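Local coordinates for protein Cyclase/dehydrase (PDB 5Z8O) that is of unknown function but probably binds a lipid or other hydrophobic ligand in a START-type, helix-grip domain, at residues Ser22-Tyr27 against Thr66-Pro71; Gln91-Val96 against Glu131-Ala136; Ile76-Gln81 against Thr87-Arg92; Val8-Ser13 against Gly139-Leu144; Leu109-Lys114 against Lys124-Thr129. All blocks are in the same frame, centred on the assembly; numbering follows the deposited sequence.

Contact 1 of 5, residues Ser22-Tyr27 against Thr66-Pro71; sequences SDFEAY and TAVYYP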
# COMPACT_ATOMS: atom_id res chain seq x y z
N SER B 22 -4.43 -13.34 13.74
CA SER B 22 -4.92 -13.44 12.37
C SER B 22 -5.88 -12.32 11.99
O SER B 22 -6.09 -12.08 10.80
CB SER B 22 -5.61 -14.79 12.15
OG SER B 22 -6.82 -14.86 12.88
N ASP B 23 -6.48 -11.65 12.98
CA ASP B 23 -7.43 -10.57 12.73
C ASP B 23 -6.65 -9.30 12.42
O ASP B 23 -6.55 -8.38 13.24
CB ASP B 23 -8.35 -10.38 13.93
CG ASP B 23 -9.56 -9.53 13.61
OD1 ASP B 23 -9.62 -8.98 12.49
OD2 ASP B 23 -10.43 -9.40 14.49
N PHE B 24 -6.10 -9.25 11.21
CA PHE B 24 -5.19 -8.16 10.85
C PHE B 24 -5.88 -6.81 10.88
O PHE B 24 -5.30 -5.82 11.34
CB PHE B 24 -4.58 -8.42 9.47
CG PHE B 24 -3.86 -9.73 9.36
CD1 PHE B 24 -2.69 -9.94 10.07
CD2 PHE B 24 -4.35 -10.74 8.56
CE1 PHE B 24 -2.02 -11.14 9.97
CE2 PHE B 24 -3.69 -11.95 8.46
CZ PHE B 24 -2.52 -12.15 9.17
N GLU B 25 -7.12 -6.74 10.40
CA GLU B 25 -7.81 -5.46 10.35
C GLU B 25 -8.22 -4.95 11.73
O GLU B 25 -8.59 -3.78 11.85
CB GLU B 25 -9.02 -5.55 9.42
CG GLU B 25 -8.62 -5.73 7.96
CD GLU B 25 -9.79 -5.65 6.99
OE1 GLU B 25 -10.93 -5.94 7.41
OE2 GLU B 25 -9.55 -5.31 5.81
N ALA B 26 -8.15 -5.79 12.77
CA ALA B 26 -8.39 -5.34 14.13
C ALA B 26 -7.12 -4.88 14.84
O ALA B 26 -7.21 -4.40 15.98
CB ALA B 26 -9.06 -6.45 14.95
N TYR B 27 -5.96 -5.00 14.20
CA TYR B 27 -4.71 -4.54 14.80
C TYR B 27 -4.77 -3.11 15.34
O TYR B 27 -4.26 -2.88 16.45
CB TYR B 27 -3.55 -4.66 13.81
CG TYR B 27 -2.96 -6.05 13.67
CD1 TYR B 27 -3.54 -7.14 14.30
CD2 TYR B 27 -1.80 -6.26 12.92
CE1 TYR B 27 -2.99 -8.41 14.18
CE2 TYR B 27 -1.25 -7.52 12.80
CZ TYR B 27 -1.85 -8.59 13.43
OH TYR B 27 -1.29 -9.84 13.30
N THR B 66 2.76 -5.80 2.78
CA THR B 66 3.37 -7.05 3.21
C THR B 66 2.59 -8.23 2.67
O THR B 66 1.35 -8.21 2.62
CB THR B 66 3.44 -7.15 4.75
OG1 THR B 66 2.19 -7.63 5.25
CG2 THR B 66 3.73 -5.79 5.36
N ALA B 67 3.31 -9.27 2.26
CA ALA B 67 2.71 -10.54 1.89
C ALA B 67 2.58 -11.43 3.12
O ALA B 67 3.41 -11.40 4.02
CB ALA B 67 3.55 -11.24 0.82
N VAL B 68 1.51 -12.22 3.14
CA VAL B 68 1.19 -13.09 4.26
C VAL B 68 1.25 -14.53 3.78
O VAL B 68 0.71 -14.86 2.72
CB VAL B 68 -0.21 -12.78 4.85
CG1 VAL B 68 -0.46 -13.64 6.09
CG2 VAL B 68 -0.32 -11.30 5.19
N TYR B 69 1.92 -15.38 4.56
CA TYR B 69 2.03 -16.79 4.27
C TYR B 69 1.63 -17.59 5.49
O TYR B 69 1.65 -17.09 6.62
CB TYR B 69 3.46 -17.17 3.85
CG TYR B 69 3.98 -16.37 2.69
CD1 TYR B 69 4.67 -15.18 2.89
CD2 TYR B 69 3.79 -16.81 1.38
CE1 TYR B 69 5.15 -14.45 1.82
CE2 TYR B 69 4.26 -16.08 0.31
CZ TYR B 69 4.94 -14.90 0.54
OH TYR B 69 5.41 -14.17 -0.53
N TYR B 70 1.25 -18.84 5.26
CA TYR B 70 0.83 -19.75 6.32
C TYR B 70 1.66 -21.01 6.14
O TYR B 70 1.17 -22.03 5.63
CB TYR B 70 -0.68 -20.00 6.24
CG TYR B 70 -1.45 -18.71 6.23
CD1 TYR B 70 -1.77 -18.04 7.41
CD2 TYR B 70 -1.84 -18.12 5.03
CE1 TYR B 70 -2.46 -16.85 7.40
CE2 TYR B 70 -2.54 -16.92 5.01
CZ TYR B 70 -2.84 -16.30 6.19
OH TYR B 70 -3.53 -15.11 6.18
N PRO B 71 2.94 -20.97 6.55
CA PRO B 71 3.84 -22.10 6.26
C PRO B 71 3.46 -23.38 6.98
O PRO B 71 3.74 -24.47 6.45
CB PRO B 71 5.21 -21.57 6.72
CG PRO B 71 4.90 -20.48 7.69
CD PRO B 71 3.63 -19.86 7.22
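Phe24 and Val68 meet nearly head-on: the ring reaches out from the 3-10 turn that follows helix 14-22, and the valine rises to it from strand 60-69. Phe24 CZ, the far end of the ring, lies 4.0 Å from Val68 CG1, an apolar contact made obliquely. Val68 brings this methyl forward because CG1 is anti to the backbone N (chi1 -176°). Tyr70, two residues further on, also comes from the opposite direction to Phe24, and its OH sits at the edge of the phenylalanine ring, near the ring plane, 3.9 Å from Phe24 CE2. That oxygen touches the ring by van der Waals contact; its hydrogen bond is with Pro48 O. Within the turn, Ser22 O lies over one face of the Phe24 ring, 3.1 Å above the plane and offset toward the rim. The Tyr27 ring lies against the turn, with Phe24 CA 3.9 Å above its centre. Phe24 also packs on Pro48 and Leu51 of strand 48-57, and Val68 shares Leu51, so the link between helices 14-22 and 27-30 is seated on the adjacent strands 48-57 and 60-69 of the curved antiparallel sheet of the helix-grip fold.

Contact 2 of 5, residues Gln91-Val96 against Glu131-Ala136; sequences QRFSIV and EHLAKA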
# COMPACT_ATOMS: atom_id res chain seq x y z
N GLN B 91 8.56 -11.51 9.57
CA GLN B 91 8.09 -11.78 10.92
C GLN B 91 7.29 -13.07 10.94
O GLN B 91 6.38 -13.25 10.13
CB GLN B 91 7.24 -10.62 11.45
CG GLN B 91 6.82 -10.80 12.90
CD GLN B 91 6.33 -9.51 13.52
OE1 GLN B 91 6.91 -9.02 14.49
NE2 GLN B 91 5.26 -8.95 12.97
N ARG B 92 7.64 -13.98 11.86
CA ARG B 92 6.99 -15.28 11.97
C ARG B 92 6.37 -15.42 13.35
O ARG B 92 7.05 -15.23 14.37
CB ARG B 92 8.00 -16.41 11.72
CG ARG B 92 7.40 -17.80 11.70
CD ARG B 92 8.49 -18.85 11.55
NE ARG B 92 9.35 -18.55 10.40
CZ ARG B 92 9.14 -18.99 9.17
NH1 ARG B 92 8.10 -19.76 8.90
NH2 ARG B 92 9.98 -18.65 8.20
N PHE B 93 5.07 -15.73 13.39
CA PHE B 93 4.36 -16.06 14.63
C PHE B 93 4.11 -17.56 14.68
O PHE B 93 3.58 -18.14 13.73
CB PHE B 93 3.02 -15.33 14.73
CG PHE B 93 3.13 -13.84 14.71
CD1 PHE B 93 3.03 -13.14 13.52
CD2 PHE B 93 3.29 -13.13 15.89
CE1 PHE B 93 3.12 -11.76 13.51
CE2 PHE B 93 3.38 -11.76 15.89
CZ PHE B 93 3.29 -11.07 14.69
N SER B 94 4.48 -18.19 15.80
CA SER B 94 4.21 -19.61 16.05
C SER B 94 3.44 -19.76 17.35
O SER B 94 3.89 -19.26 18.40
CB SER B 94 5.51 -20.41 16.08
OG SER B 94 6.19 -20.32 14.84
N ILE B 95 2.28 -20.41 17.29
CA ILE B 95 1.37 -20.54 18.42
C ILE B 95 1.33 -22.00 18.86
O ILE B 95 0.84 -22.87 18.12
CB ILE B 95 -0.03 -20.02 18.07
CG1 ILE B 95 0.02 -18.51 17.84
CG2 ILE B 95 -1.03 -20.37 19.17
CD1 ILE B 95 -1.14 -17.97 17.04
N VAL B 96 1.85 -22.30 20.05
CA VAL B 96 1.90 -23.65 20.58
C VAL B 96 1.12 -23.72 21.89
O VAL B 96 1.41 -22.96 22.82
CB VAL B 96 3.35 -24.13 20.80
CG1 VAL B 96 3.34 -25.53 21.40
CG2 VAL B 96 4.11 -24.12 19.49
N GLU B 131 8.93 -6.57 22.37
CA GLU B 131 8.44 -6.40 23.74
C GLU B 131 7.11 -5.67 23.73
O GLU B 131 6.23 -5.90 24.57
CB GLU B 131 9.44 -5.58 24.55
CG GLU B 131 10.62 -6.33 25.01
CD GLU B 131 10.18 -7.38 25.99
OE1 GLU B 131 10.74 -8.50 25.98
OE2 GLU B 131 9.24 -7.08 26.76
N HIS B 132 7.03 -4.76 22.77
CA HIS B 132 6.06 -3.70 22.70
C HIS B 132 4.75 -4.28 22.19
O HIS B 132 3.68 -4.09 22.79
CB HIS B 132 6.74 -2.73 21.74
CG HIS B 132 7.39 -1.60 22.45
ND1 HIS B 132 6.91 -0.33 22.52
CD2 HIS B 132 8.47 -1.64 23.24
CE1 HIS B 132 7.74 0.41 23.24
NE2 HIS B 132 8.67 -0.37 23.71
N LEU B 133 4.86 -5.10 21.15
CA LEU B 133 3.82 -5.99 20.65
C LEU B 133 3.39 -7.02 21.69
O LEU B 133 2.20 -7.35 21.81
CB LEU B 133 4.37 -6.70 19.42
CG LEU B 133 3.52 -7.77 18.79
CD1 LEU B 133 2.29 -7.11 18.21
CD2 LEU B 133 4.34 -8.52 17.74
N ALA B 134 4.36 -7.61 22.40
CA ALA B 134 4.04 -8.61 23.42
C ALA B 134 3.20 -8.00 24.53
O ALA B 134 2.19 -8.58 24.95
CB ALA B 134 5.33 -9.22 23.98
N LYS B 135 3.59 -6.82 25.01
CA LYS B 135 2.78 -6.12 26.00
C LYS B 135 1.41 -5.75 25.43
O LYS B 135 0.39 -5.88 26.12
CB LYS B 135 3.50 -4.87 26.50
CG LYS B 135 2.76 -4.13 27.60
CD LYS B 135 3.44 -2.81 27.94
CE LYS B 135 3.31 -2.49 29.43
NZ LYS B 135 1.91 -2.61 29.91
N ALA B 136 1.38 -5.31 24.17
CA ALA B 136 0.10 -4.94 23.56
C ALA B 136 -0.79 -6.16 23.39
O ALA B 136 -2.00 -6.09 23.63
CB ALA B 136 0.35 -4.26 22.21
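Strand residues Gln91-Val96 and helix residues Glu131-Ala136 run well apart, the nearest CA atoms being those of Phe93 and Ala134 at 11.5 Å, and no hydrogen bond crosses between them. Side chains alone span the gap. The helical turn is regular, with Lys135 N bonded to Glu131 O and Ala136 N to His132 O, while Gln91 and Phe93 both project from the strand toward it. Leu133 supplies the helix side of the contact with one methyl. Its CD2 lies at the edge of the Phe93 ring, in the ring plane, 3.9 Å from Phe93 CE2 and 4.1 Å from Phe93 CZ, so the leucine meets the outer rim of the phenylalanine and does not lie over a face. The two side chains approach from opposite directions, and Leu133, with CG anti to its backbone N (chi1 175°), carries CD2 out to the ring edge. Gln91 reaches the same methyl with an extended chain, its OE1 4.2 Å from Leu133 CD2, a peripheral contact of a polar atom with an apolar one. Around this point Phe93 also packs on Val21 of helix 14-22 and Val107 of strand 103-113, and Leu133 on Trp30 of helix 27-30, placing the contact where the long helix 119-144 and the short helices face the concave side of the sheet in this helix-grip fold.

Contact 3 of 5, residues Ile76-Gln81 against Thr87-Arg92; sequences IFTMLQ and TKQEQR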
# COMPACT_ATOMS: atom_id res chain seq x y z
N ILE B 76 2.12 -18.08 11.18
CA ILE B 76 1.85 -16.98 10.27
C ILE B 76 3.18 -16.30 10.01
O ILE B 76 3.92 -15.99 10.95
CB ILE B 76 0.82 -15.99 10.84
CG1 ILE B 76 -0.45 -16.71 11.27
CG2 ILE B 76 0.50 -14.90 9.82
CD1 ILE B 76 -1.54 -15.79 11.80
N PHE B 77 3.48 -16.06 8.74
CA PHE B 77 4.76 -15.50 8.31
C PHE B 77 4.49 -14.36 7.35
O PHE B 77 3.87 -14.57 6.30
CB PHE B 77 5.63 -16.58 7.68
CG PHE B 77 7.01 -16.13 7.29
CD1 PHE B 77 7.94 -15.79 8.25
CD2 PHE B 77 7.39 -16.11 5.96
CE1 PHE B 77 9.22 -15.39 7.89
CE2 PHE B 77 8.67 -15.73 5.60
CZ PHE B 77 9.58 -15.37 6.56
N THR B 78 4.95 -13.16 7.70
CA THR B 78 4.76 -11.98 6.88
C THR B 78 6.10 -11.51 6.32
O THR B 78 7.13 -11.60 6.99
CB THR B 78 4.10 -10.84 7.67
OG1 THR B 78 4.94 -10.48 8.78
CG2 THR B 78 2.73 -11.26 8.17
N MET B 79 6.07 -11.03 5.08
CA MET B 79 7.26 -10.55 4.38
C MET B 79 6.93 -9.22 3.75
O MET B 79 6.07 -9.15 2.86
CB MET B 79 7.72 -11.55 3.31
CG MET B 79 8.08 -12.91 3.85
SD MET B 79 8.63 -14.04 2.56
CE MET B 79 10.15 -13.25 2.05
N LEU B 80 7.60 -8.16 4.20
CA LEU B 80 7.41 -6.84 3.61
C LEU B 80 7.76 -6.88 2.13
O LEU B 80 8.82 -7.37 1.74
CB LEU B 80 8.28 -5.81 4.33
CG LEU B 80 8.15 -4.37 3.82
CD1 LEU B 80 6.77 -3.82 4.14
CD2 LEU B 80 9.24 -3.49 4.41
N GLN B 81 6.85 -6.37 1.30
CA GLN B 81 7.12 -6.23 -0.12
C GLN B 81 7.68 -4.85 -0.44
O GLN B 81 8.61 -4.73 -1.24
CB GLN B 81 5.84 -6.48 -0.93
CG GLN B 81 5.33 -7.91 -0.83
CD GLN B 81 3.95 -8.06 -1.41
OE1 GLN B 81 3.07 -7.23 -1.18
NE2 GLN B 81 3.73 -9.14 -2.15
N THR B 87 13.97 -2.08 3.94
CA THR B 87 14.14 -2.91 2.75
C THR B 87 13.70 -4.35 2.98
O THR B 87 13.37 -5.04 2.01
CB THR B 87 15.61 -2.91 2.30
OG1 THR B 87 16.44 -3.34 3.38
CG2 THR B 87 16.03 -1.52 1.87
N LYS B 88 13.69 -4.81 4.22
CA LYS B 88 13.29 -6.17 4.56
C LYS B 88 12.60 -6.15 5.91
O LYS B 88 13.04 -5.44 6.82
CB LYS B 88 14.50 -7.12 4.59
CG LYS B 88 14.20 -8.53 5.11
CD LYS B 88 15.45 -9.42 5.04
CE LYS B 88 15.34 -10.60 5.98
NZ LYS B 88 16.28 -11.70 5.62
N GLN B 89 11.51 -6.91 6.03
CA GLN B 89 10.90 -7.17 7.33
C GLN B 89 10.17 -8.50 7.25
O GLN B 89 9.12 -8.59 6.61
CB GLN B 89 9.96 -6.04 7.75
CG GLN B 89 9.42 -6.21 9.16
CD GLN B 89 8.00 -6.71 9.18
OE1 GLN B 89 7.27 -6.57 8.19
NE2 GLN B 89 7.59 -7.31 10.28
N GLU B 90 10.75 -9.53 7.86
CA GLU B 90 10.17 -10.87 7.86
C GLU B 90 9.84 -11.24 9.30
O GLU B 90 10.73 -11.26 10.16
CB GLU B 90 11.13 -11.87 7.23
CG GLU B 90 11.42 -11.58 5.77
CD GLU B 90 12.39 -12.57 5.16
OE1 GLU B 90 12.86 -13.46 5.89
OE2 GLU B 90 12.71 -12.43 3.96
N GLN B 91 8.56 -11.51 9.57
CA GLN B 91 8.09 -11.78 10.92
C GLN B 91 7.29 -13.07 10.94
O GLN B 91 6.38 -13.25 10.13
CB GLN B 91 7.24 -10.62 11.45
CG GLN B 91 6.82 -10.80 12.90
CD GLN B 91 6.33 -9.51 13.52
OE1 GLN B 91 6.91 -9.02 14.49
NE2 GLN B 91 5.26 -8.95 12.97
N ARG B 92 7.64 -13.98 11.86
CA ARG B 92 6.99 -15.28 11.97
C ARG B 92 6.37 -15.42 13.35
O ARG B 92 7.05 -15.23 14.37
CB ARG B 92 8.00 -16.41 11.72
CG ARG B 92 7.40 -17.80 11.70
CD ARG B 92 8.49 -18.85 11.55
NE ARG B 92 9.35 -18.55 10.40
CZ ARG B 92 9.14 -18.99 9.17
NH1 ARG B 92 8.10 -19.76 8.90
NH2 ARG B 92 9.98 -18.65 8.20
O HOH W 1 10.79 -8.22 3.53
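This is the antiparallel pairing of a beta hairpin, strands 75-83 and 86-97, inside the curved sheet of the helix-grip fold. The strand axes lie 4.7 Å apart, and their N-to-C directions are 175° apart, almost exactly antiparallel. Thr78 and Gln91 form the hydrogen-bonded pair: Thr78 N gives Gln91 O a nearly straight bond of 2.8 Å in the carbonyl plane, and Gln91 N returns one to Thr78 O. Further along, Leu80 N bonds to Gln89 O, while on the return side a water takes the place of a direct bond, donating to Leu80 O and accepting from Gln89 N. Phe77 with Arg92 and Met79 with Glu90 are the non-hydrogen-bonded pairs, all four side chains on one face of the sheet. There Met79 and Glu90 run alongside each other, with Met79 CE 3.3 Å from Glu90 OE2, while Glu90 OE1 comes to the edge of the Phe77 ring. Thr78 and Gln91 occupy the other face, where Thr78 OG1 adds a weak bond to Gln91 O. Arg92, bent at chi3 (-52°), folds its guanidinium flat over Phe77 with the planes 18° apart, an off-centre cation-pi stack; Arg92 NH1 is hydrogen-bonded to Gln75 OE1. The closest touch of that stack is Arg92 NH2 to Phe77 CE1, 3.4 Å.

Contact 4 of 5, residues Val8-Ser13 against Gly139-Leu144; sequences VEVAAS and GRVEQL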
# COMPACT_ATOMS: atom_id res chain seq x y z
N VAL B 8 6.84 -15.64 24.67
CA VAL B 8 6.03 -15.18 25.79
C VAL B 8 4.93 -16.20 26.06
O VAL B 8 4.34 -16.76 25.13
CB VAL B 8 5.43 -13.78 25.52
CG1 VAL B 8 4.62 -13.77 24.24
CG2 VAL B 8 4.59 -13.31 26.70
N GLU B 9 4.68 -16.47 27.34
CA GLU B 9 3.56 -17.29 27.76
C GLU B 9 2.34 -16.39 27.93
O GLU B 9 2.41 -15.37 28.63
CB GLU B 9 3.87 -18.02 29.07
CG GLU B 9 4.89 -19.13 28.93
CD GLU B 9 5.09 -19.91 30.22
OE1 GLU B 9 6.05 -19.60 30.96
OE2 GLU B 9 4.28 -20.81 30.51
N VAL B 10 1.23 -16.77 27.30
CA VAL B 10 0.02 -15.96 27.31
C VAL B 10 -1.11 -16.76 27.93
O VAL B 10 -1.26 -17.96 27.67
CB VAL B 10 -0.36 -15.50 25.88
CG1 VAL B 10 -1.55 -14.57 25.92
CG2 VAL B 10 0.82 -14.83 25.20
N ALA B 11 -1.92 -16.08 28.76
CA ALA B 11 -3.01 -16.73 29.49
C ALA B 11 -4.28 -16.76 28.65
O ALA B 11 -5.31 -16.18 28.99
CB ALA B 11 -3.23 -16.03 30.82
N ALA B 12 -4.19 -17.46 27.52
CA ALA B 12 -5.33 -17.64 26.63
C ALA B 12 -5.10 -18.88 25.79
O ALA B 12 -3.96 -19.33 25.61
CB ALA B 12 -5.55 -16.41 25.74
N SER B 13 -6.20 -19.43 25.28
CA SER B 13 -6.12 -20.62 24.44
C SER B 13 -5.45 -20.30 23.11
O SER B 13 -5.35 -19.15 22.69
CB SER B 13 -7.51 -21.21 24.21
OG SER B 13 -8.30 -20.33 23.43
N GLY B 139 -2.38 -7.03 26.66
CA GLY B 139 -3.54 -6.19 26.92
C GLY B 139 -4.76 -6.63 26.12
O GLY B 139 -5.88 -6.65 26.64
N ARG B 140 -4.55 -6.98 24.84
CA ARG B 140 -5.66 -7.45 24.02
C ARG B 140 -6.23 -8.76 24.54
O ARG B 140 -7.44 -8.99 24.46
CB ARG B 140 -5.20 -7.59 22.57
CG ARG B 140 -6.28 -8.02 21.59
CD ARG B 140 -7.42 -7.02 21.57
NE ARG B 140 -8.24 -7.16 20.37
CZ ARG B 140 -9.21 -6.31 20.03
NH1 ARG B 140 -9.48 -5.27 20.81
NH2 ARG B 140 -9.91 -6.51 18.92
N VAL B 141 -5.37 -9.64 25.08
CA VAL B 141 -5.85 -10.90 25.64
C VAL B 141 -6.71 -10.65 26.87
O VAL B 141 -7.80 -11.20 27.00
CB VAL B 141 -4.66 -11.82 25.95
CG1 VAL B 141 -5.09 -12.99 26.83
CG2 VAL B 141 -4.04 -12.32 24.67
N GLU B 142 -6.23 -9.80 27.78
CA GLU B 142 -7.01 -9.46 28.97
C GLU B 142 -8.32 -8.79 28.59
O GLU B 142 -9.35 -9.02 29.23
CB GLU B 142 -6.18 -8.56 29.89
CG GLU B 142 -6.98 -7.87 30.99
CD GLU B 142 -7.33 -8.78 32.15
OE1 GLU B 142 -6.71 -9.85 32.28
OE2 GLU B 142 -8.24 -8.41 32.93
N GLN B 143 -8.30 -7.96 27.55
CA GLN B 143 -9.52 -7.28 27.12
C GLN B 143 -10.53 -8.27 26.53
O GLN B 143 -11.74 -8.11 26.73
CB GLN B 143 -9.17 -6.17 26.13
CG GLN B 143 -10.35 -5.37 25.62
CD GLN B 143 -10.05 -4.65 24.32
OE1 GLN B 143 -9.22 -5.10 23.53
NE2 GLN B 143 -10.71 -3.53 24.09
N LEU B 144 -10.06 -9.29 25.83
CA LEU B 144 -10.93 -10.25 25.17
C LEU B 144 -11.30 -11.47 26.02
O LEU B 144 -12.20 -12.21 25.63
CB LEU B 144 -10.32 -10.73 23.85
CG LEU B 144 -10.18 -9.65 22.78
CD1 LEU B 144 -9.51 -10.21 21.54
CD2 LEU B 144 -11.54 -9.04 22.44
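Val141 spreads its two methyls over the end of strand 4-10 and the turn after it, CG1 toward the turn and CG2 toward Val10. With CG1 anti to the backbone N (chi1 167°), that methyl is carried to Ala12, where Val141 CG1 and Ala12 CB stand 3.6 Å apart. The other branch, CG2 of Val141, meets Val10 CG1 at the same 3.6 Å. Val10 holds its CG1 anti to the backbone N as well (chi1 -175°), and the two valines slant across each other, so that Val10 CG1 also comes within 4.0 Å of Val141 CG1. Ala11 contributes its carbonyl: Ala11 O lies 3.9 Å from Val141 CG1. Ala11 is the centre of an inverse gamma turn, with a weak bond from Ala12 N to Val10 O, and this bend brings Ala12 round to face the helix as Val10 does. No hydrogen bond crosses; apart from Ala11 O the contact is methyl on methyl. It joins the N-terminal edge strand to the last turns of the long C-terminal helix 119-144 that packs against the sheet in the helix-grip fold. Ile17 of helix 14-22 packs on both valines. Away from them, Arg140 NH1 bonds to Gln143 OE1 at 2.7 Å, a bent bond (139° at the hydrogen) with the acceptor tilted out of the guanidinium plane, and Leu144 CD2 sits over the guanidinium centre. Arg140 NH2 goes to Gln29 OE1.

Contact 5 of 5, residues Leu109-Lys114 against Lys124-Thr129; sequences LDVEVK and KLAGET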
# COMPACT_ATOMS: atom_id res chain seq x y z
N LEU B 109 11.66 -11.88 14.29
CA LEU B 109 11.61 -10.67 13.47
C LEU B 109 12.98 -10.41 12.87
O LEU B 109 13.98 -10.29 13.59
CB LEU B 109 11.15 -9.47 14.30
CG LEU B 109 11.14 -8.13 13.57
CD1 LEU B 109 10.04 -8.11 12.50
CD2 LEU B 109 10.97 -6.99 14.56
N ASP B 110 13.03 -10.33 11.54
CA ASP B 110 14.27 -10.15 10.79
C ASP B 110 14.09 -8.94 9.89
O ASP B 110 13.33 -9.00 8.91
CB ASP B 110 14.60 -11.41 9.98
CG ASP B 110 16.01 -11.39 9.43
OD1 ASP B 110 16.82 -10.57 9.89
OD2 ASP B 110 16.31 -12.22 8.54
N VAL B 111 14.77 -7.84 10.21
CA VAL B 111 14.55 -6.57 9.52
C VAL B 111 15.86 -6.05 8.93
O VAL B 111 16.96 -6.34 9.41
CB VAL B 111 13.91 -5.51 10.43
CG1 VAL B 111 12.60 -6.02 11.00
CG2 VAL B 111 14.85 -5.13 11.55
N GLU B 112 15.71 -5.23 7.89
CA GLU B 112 16.77 -4.47 7.24
C GLU B 112 16.22 -3.05 7.10
O GLU B 112 15.09 -2.88 6.65
CB GLU B 112 17.08 -5.00 5.83
CG GLU B 112 17.92 -6.28 5.61
CD GLU B 112 19.15 -6.40 6.48
OE1 GLU B 112 19.42 -7.52 6.95
OE2 GLU B 112 19.85 -5.39 6.67
N VAL B 113 17.01 -2.04 7.46
CA VAL B 113 16.55 -0.66 7.33
C VAL B 113 17.28 -0.02 6.16
O VAL B 113 18.40 -0.41 5.81
CB VAL B 113 16.75 0.15 8.63
CG1 VAL B 113 15.85 -0.38 9.74
CG2 VAL B 113 18.20 0.14 9.06
N LYS B 114 16.64 0.99 5.56
CA LYS B 114 17.21 1.61 4.37
C LYS B 114 18.46 2.41 4.70
O LYS B 114 19.49 2.30 4.02
CB LYS B 114 16.18 2.50 3.67
CG LYS B 114 15.07 1.72 2.99
CD LYS B 114 13.97 2.64 2.49
CE LYS B 114 12.90 1.86 1.73
NZ LYS B 114 11.98 2.73 0.96
N LYS B 124 18.56 -3.87 18.39
CA LYS B 124 18.03 -3.30 19.62
C LYS B 124 16.63 -2.72 19.40
O LYS B 124 15.73 -2.94 20.21
CB LYS B 124 18.97 -2.24 20.17
CG LYS B 124 18.53 -1.66 21.50
CD LYS B 124 19.60 -0.78 22.13
CE LYS B 124 19.40 0.69 21.79
NZ LYS B 124 18.09 1.19 22.30
N LEU B 125 16.44 -2.00 18.30
CA LEU B 125 15.13 -1.40 18.03
C LEU B 125 14.10 -2.46 17.69
O LEU B 125 12.93 -2.35 18.09
CB LEU B 125 15.24 -0.37 16.91
CG LEU B 125 16.17 0.81 17.18
CD1 LEU B 125 16.31 1.71 15.96
CD2 LEU B 125 15.70 1.59 18.39
N ALA B 126 14.50 -3.50 16.96
CA ALA B 126 13.59 -4.60 16.66
C ALA B 126 13.21 -5.36 17.92
O ALA B 126 12.05 -5.79 18.06
CB ALA B 126 14.22 -5.54 15.63
N GLY B 127 14.16 -5.56 18.83
CA GLY B 127 13.83 -6.20 20.09
C GLY B 127 12.85 -5.39 20.91
O GLY B 127 11.97 -5.94 21.58
N GLU B 128 12.97 -4.06 20.86
CA GLU B 128 12.02 -3.21 21.56
C GLU B 128 10.64 -3.29 20.92
O GLU B 128 9.63 -3.25 21.62
CB GLU B 128 12.53 -1.77 21.59
CG GLU B 128 13.80 -1.60 22.40
CD GLU B 128 14.23 -0.15 22.52
OE1 GLU B 128 13.49 0.74 22.06
OE2 GLU B 128 15.32 0.10 23.08
N THR B 129 10.58 -3.41 19.60
CA THR B 129 9.29 -3.55 18.94
C THR B 129 8.56 -4.81 19.41
O THR B 129 7.34 -4.80 19.60
CB THR B 129 9.48 -3.55 17.42
OG1 THR B 129 10.06 -2.30 17.01
CG2 THR B 129 8.15 -3.73 16.70
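Strand 103-113 and the long C-terminal helix 119-144 meet here through Ala126, whose CB points at the sheet between two strand residues. Leu109 CD2 lies 3.7 Å from Ala126 CB and 3.9 Å from Ala126 O, touching both the side chain and the backbone of the helix. Leu109 directs its branch there by setting CG anti to the backbone N (chi1 176°). Val111, two residues on and on the same face of the strand, places CG2 between its backbone N and carbonyl carbon, and that methyl is 4.1 Å from Ala126 CB. A single methyl is thus touched by two branched side chains; consistent with the small side chain, the CA atoms of Leu109 and Ala126 are 7.1 Å apart. This is a helix-on-sheet contact of the helix-grip fold, in which the C-terminal helix lies along the curved antiparallel sheet. Val4 of the edge strand 4-10 packs on both Leu109 and Ala126, while Val111 also touches Val122, a turn earlier on the helix. No hydrogen bond crosses; Asp110, pointing away from the helix, is salt-bridged through OD2 to Lys88 NZ. On the helix, Lys124 NZ meets Glu128 OE2 from above the carboxylate plane, 38° out of it, a salt bridge of 3.1 Å. Leu125 O accepts from Thr129 N and, on the opposite face of its plane, from Thr129 OG1 at 3.1 Å.

All five contacts reach the same antiparallel sheet, but by different chemistry. Contact 3 alone is strand on strand, carried by backbone bonds and by polar and aromatic side chains; contacts 1, 2, 4 and 5 are small and mainly apolar, with no hydrogen bond between their segments. Contacts 5, 2 and 4, in that order along it, use helix 119-144, contacts 4 and 5 having centres about 24 Å apart. Contacts 1, 4 and 5 are buried, while contacts 2 and 3 are partly so. Of the residues common to contacts 2 and 3, Gln91 works in both, whereas Arg92 acts in contact 3, stacked on Phe77. Contact 1 adjoins contact 3 through neighbouring strands 60-69 and 75-83.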